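Local coordinates for protein argonaute (Methanocaldococcus jannaschii, PDB 5G5S) that cleaves single-stranded target DNA as an endonuclease guided by short complementary DNA strands, and may defend the cell against invading genetic elements, at residues T475-L478 against L479-I482; Q481-K485 against L486-Y490. One frame throughout, in Å; residues are numbered along the deposited sequence.

Interaction 1 of 2, residues T475-L478 against L479-I482; sequences TNNL and LIQI
The hydroxyl OG1 of T475 is gripped by three polar groups, the phenol oxygen of Y337, the indole NE1 of W466 and the carboxylate OD2 of D469, while the carbonyl of the same residue binds the next turn of helix: T475 O accepts L479 N at 3.0 Å. Three more bonds repeat this i to i+4 step. N476 O takes I480 N at 3.0 Å, N477 O takes Q481 N at a slightly longer 3.2 Å, and L478 O takes I482 N at 3.0 Å. Their N-H...O angles, 153° to 161°, are those of regular alpha-helix.

Two side-chain pairs mark different faces of that helix. On one, N476 holds CG anti to its own N (chi1 177°), which swings the amide over to I480, and ND2 comes to 3.4 Å from the CD1 methyl of I480. N477 lies alongside the same isoleucine, its OD1 4.0 Å from I480 CD1, so this methyl is approached by two amides. Polar atoms of both amides are bonded elsewhere: N476 OD1 accepts the backbone N of F333 and its ND2 donates to T329 O, whereas N477 OD1 receives NH1 of R678. On the other face, CD1 of I482 crosses L478 at an angle, 3.9 Å from L478 CG, and the pair leans on strand 428-434, L478 on L431 and I482 on F429; L478 also reaches M382 of helix 372-390.

This buried helix thus has one flank with hydrogen-bonding amides, while L478 and I482 make another that is apolar. Both ends of the N476 amide and the oxygen of N477 have partners despite their burial, and the two bonds at opposite ends of the N476 amide would hold its plane and orientation.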
loop_
_atom_site.group_PDB
_atom_site.type_symbol
_atom_site.label_atom_id
_atom_site.label_comp_id
_atom_site.label_asym_id
_atom_site.label_seq_id
_atom_site.Cartn_x
_atom_site.Cartn_y
_atom_site.Cartn_z
ATOM N N THR A 475 3.092 7.365 24.921
ATOM C CA THR A 475 3.490 8.772 24.936
ATOM C C THR A 475 4.639 8.982 23.947
ATOM O O THR A 475 4.590 9.917 23.145
ATOM C CB THR A 475 3.809 9.229 26.359
ATOM O OG1 THR A 475 2.651 9.041 27.168
ATOM C CG2 THR A 475 4.229 10.686 26.417
ATOM N N ASN A 476 5.643 8.081 23.993
ATOM C CA ASN A 476 6.802 8.051 23.108
ATOM C C ASN A 476 6.326 7.917 21.638
ATOM O O ASN A 476 6.747 8.710 20.796
ATOM C CB ASN A 476 7.738 6.896 23.509
ATOM C CG ASN A 476 8.949 6.722 22.622
ATOM O OD1 ASN A 476 9.933 7.462 22.719
ATOM N ND2 ASN A 476 8.918 5.713 21.764
ATOM N N ASN A 477 5.388 6.977 21.361
ATOM C CA ASN A 477 4.835 6.760 20.023
ATOM C C ASN A 477 3.994 7.924 19.524
ATOM O O ASN A 477 3.987 8.201 18.327
ATOM C CB ASN A 477 4.047 5.457 19.949
ATOM C CG ASN A 477 4.903 4.220 20.004
ATOM O OD1 ASN A 477 6.113 4.252 19.769
ATOM N ND2 ASN A 477 4.281 3.095 20.298
ATOM N N LEU A 478 3.288 8.596 20.431
ATOM C CA LEU A 478 2.464 9.753 20.107
ATOM C C LEU A 478 3.362 10.906 19.696
ATOM O O LEU A 478 3.078 11.559 18.698
ATOM C CB LEU A 478 1.566 10.149 21.303
ATOM C CG LEU A 478 0.752 11.446 21.161
ATOM C CD1 LEU A 478 -0.268 11.343 20.028
ATOM C CD2 LEU A 478 0.089 11.832 22.484
ATOM N N LEU A 479 4.451 11.143 20.449
ATOM C CA LEU A 479 5.412 12.199 20.148
ATOM C C LEU A 479 6.157 11.951 18.844
ATOM O O LEU A 479 6.339 12.903 18.091
ATOM C CB LEU A 479 6.354 12.498 21.332
ATOM C CG LEU A 479 5.692 13.184 22.538
ATOM C CD1 LEU A 479 6.624 13.224 23.731
ATOM C CD2 LEU A 479 5.200 14.598 22.184
ATOM N N ILE A 480 6.499 10.667 18.531
ATOM C CA ILE A 480 7.148 10.270 17.275
ATOM C C ILE A 480 6.259 10.683 16.094
ATOM O O ILE A 480 6.738 11.303 15.141
ATOM C CB ILE A 480 7.477 8.742 17.233
ATOM C CG1 ILE A 480 8.655 8.403 18.176
ATOM C CG2 ILE A 480 7.783 8.286 15.784
ATOM C CD1 ILE A 480 8.756 6.962 18.574
ATOM N N GLN A 481 4.957 10.356 16.192
ATOM C CA GLN A 481 3.979 10.667 15.160
ATOM C C GLN A 481 3.724 12.160 15.000
ATOM O O GLN A 481 3.612 12.616 13.865
ATOM C CB GLN A 481 2.691 9.849 15.334
ATOM C CG GLN A 481 1.864 9.827 14.054
ATOM C CD GLN A 481 1.047 8.588 13.866
ATOM O OE1 GLN A 481 1.458 7.475 14.191
ATOM N NE2 GLN A 481 -0.107 8.760 13.250
ATOM N N ILE A 482 3.701 12.924 16.121
ATOM C CA ILE A 482 3.533 14.383 16.129
ATOM C C ILE A 482 4.702 15.047 15.382
ATOM O O ILE A 482 4.467 15.923 14.541
ATOM C CB ILE A 482 3.326 14.927 17.573
ATOM C CG1 ILE A 482 1.914 14.572 18.096
ATOM C CG2 ILE A 482 3.598 16.439 17.663
ATOM C CD1 ILE A 482 1.599 14.946 19.624
#

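Interaction 2 of 2, residues Q481-K485 against L486-Y490; sequences QIMGK and LGIKY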
loop_
_atom_site.group_PDB
_atom_site.type_symbol
_atom_site.label_atom_id
_atom_site.label_comp_id
_atom_site.label_asym_id
_atom_site.label_seq_id
_atom_site.Cartn_x
_atom_site.Cartn_y
_atom_site.Cartn_z
ATOM N N GLN A 481 4.957 10.356 16.192
ATOM C CA GLN A 481 3.979 10.667 15.160
ATOM C C GLN A 481 3.724 12.160 15.000
ATOM O O GLN A 481 3.612 12.616 13.865
ATOM C CB GLN A 481 2.691 9.849 15.334
ATOM C CG GLN A 481 1.864 9.827 14.054
ATOM C CD GLN A 481 1.047 8.588 13.866
ATOM O OE1 GLN A 481 1.458 7.475 14.191
ATOM N NE2 GLN A 481 -0.107 8.760 13.250
ATOM N N ILE A 482 3.701 12.924 16.121
ATOM C CA ILE A 482 3.533 14.383 16.129
ATOM C C ILE A 482 4.702 15.047 15.382
ATOM O O ILE A 482 4.467 15.923 14.541
ATOM C CB ILE A 482 3.326 14.927 17.573
ATOM C CG1 ILE A 482 1.914 14.572 18.096
ATOM C CG2 ILE A 482 3.598 16.439 17.663
ATOM C CD1 ILE A 482 1.599 14.946 19.624
ATOM N N MET A 483 5.952 14.603 15.665
ATOM C CA MET A 483 7.182 15.080 15.000
ATOM C C MET A 483 7.103 14.888 13.486
ATOM O O MET A 483 7.437 15.807 12.740
ATOM C CB MET A 483 8.444 14.372 15.554
ATOM C CG MET A 483 8.729 14.636 17.030
ATOM S SD MET A 483 9.021 16.357 17.491
ATOM C CE MET A 483 7.439 16.771 18.195
ATOM N N GLY A 484 6.648 13.702 13.060
ATOM C CA GLY A 484 6.476 13.342 11.654
ATOM C C GLY A 484 5.461 14.226 10.960
ATOM O O GLY A 484 5.707 14.709 9.859
ATOM N N LYS A 485 4.328 14.468 11.619
ATOM C CA LYS A 485 3.248 15.324 11.138
ATOM C C LYS A 485 3.683 16.772 11.074
ATOM O O LYS A 485 3.127 17.532 10.290
ATOM C CB LYS A 485 1.970 15.137 11.980
ATOM C CG LYS A 485 1.375 13.728 11.808
ATOM C CD LYS A 485 -0.091 13.644 12.172
ATOM C CE LYS A 485 -0.998 13.906 11.008
ATOM N NZ LYS A 485 -2.369 13.400 11.266
ATOM N N LEU A 486 4.718 17.144 11.845
ATOM C CA LEU A 486 5.260 18.505 11.807
ATOM C C LEU A 486 6.525 18.624 10.936
ATOM O O LEU A 486 7.207 19.651 10.972
ATOM C CB LEU A 486 5.462 19.089 13.219
ATOM C CG LEU A 486 4.187 19.366 14.026
ATOM C CD1 LEU A 486 4.497 19.453 15.501
ATOM C CD2 LEU A 486 3.467 20.630 13.546
ATOM N N GLY A 487 6.791 17.579 10.134
ATOM C CA GLY A 487 7.929 17.479 9.223
ATOM C C GLY A 487 9.281 17.573 9.893
ATOM O O GLY A 487 10.261 17.958 9.258
ATOM N N ILE A 488 9.345 17.237 11.183
ATOM C CA ILE A 488 10.587 17.278 11.953
ATOM C C ILE A 488 11.426 16.037 11.632
ATOM O O ILE A 488 10.958 14.915 11.798
ATOM C CB ILE A 488 10.331 17.503 13.481
ATOM C CG1 ILE A 488 9.709 18.898 13.718
ATOM C CG2 ILE A 488 11.625 17.336 14.301
ATOM C CD1 ILE A 488 8.983 19.120 15.055
ATOM N N LYS A 489 12.657 16.258 11.153
ATOM C CA LYS A 489 13.613 15.207 10.801
ATOM C C LYS A 489 14.321 14.824 12.085
ATOM O O LYS A 489 15.422 15.299 12.350
ATOM C CB LYS A 489 14.626 15.724 9.751
ATOM C CG LYS A 489 14.112 15.713 8.334
ATOM C CD LYS A 489 13.313 16.941 7.982
ATOM C CE LYS A 489 12.242 16.598 6.984
ATOM N NZ LYS A 489 11.418 17.788 6.698
ATOM N N TYR A 490 13.664 14.012 12.914
ATOM C CA TYR A 490 14.221 13.636 14.211
ATOM C C TYR A 490 15.437 12.708 14.127
ATOM O O TYR A 490 16.512 13.046 14.635
ATOM C CB TYR A 490 13.141 13.090 15.156
ATOM C CG TYR A 490 13.287 13.621 16.559
ATOM C CD1 TYR A 490 14.333 13.202 17.379
ATOM C CD2 TYR A 490 12.408 14.575 17.058
ATOM C CE1 TYR A 490 14.488 13.708 18.667
ATOM C CE2 TYR A 490 12.540 15.073 18.351
ATOM C CZ TYR A 490 13.588 14.643 19.151
ATOM O OH TYR A 490 13.739 15.147 20.416
#
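M483 reaches forward from the last turn of the helix to I488 and Y490. Its chi1 (-63°) sets CG anti to the carbonyl carbon, and a bend at chi2 (-61°) brings SD to 3.7 Å from CD1 of I488; a further bend at chi3 turns the terminal methyl. SD also lies 5.0 Å from the centroid of the Y490 ring and 81° off its normal, a Met-aromatic contact at the ring edge, while M483 CG comes within 3.7 Å of Y490 CD2.

The backbone beneath forms a Schellman motif. M483 O accepts I488 N at 2.8 Å, and G484 O accepts G487 N at 3.1 Å from above its carbonyl plane. G487 supplies the positive phi that the motif needs, a conformation that favours glycine. L486 N makes only weak bonds, to I482 O and M483 O, but its side chain lies beside I482, with L486 CD1 3.8 Å from I482 CG2. Beyond the cap, K489 folds back so that its NZ donates to G487 O at 2.8 Å.

K485, bent at chi3, sends NZ away from the turn to a salt bridge with the terminal carboxylate of I715 and a bond to S458 O. The ring of Y490 meets F333 edge-to-face. L486 rests on F398 of strand 397-407 and I457 of strand 456-462, the two outer strands of the four-stranded parallel sheet.

Overall arrangement
Interactions 1 and 2 are successive parts of one Mid domain helix, 473-485: their centres lie 9 Å apart, and they share Q481 and I482. Interaction 1 is the regular helical body; interaction 2 ends it and turns the chain toward strand 492-493. Q481, a guide-DNA contact, and K485 stand one turn apart, each with its side chain about 3 Å from that of Q459, a divalent-metal ligand in another structure of this protein, within the region (459-462) binding the guide's phosphorylated 5' end, and about 4 Å from that of I715, consistent with this end of the helix lining that pocket. The magnesium ion in this structure sits elsewhere, at A291, L294, I297 and N299.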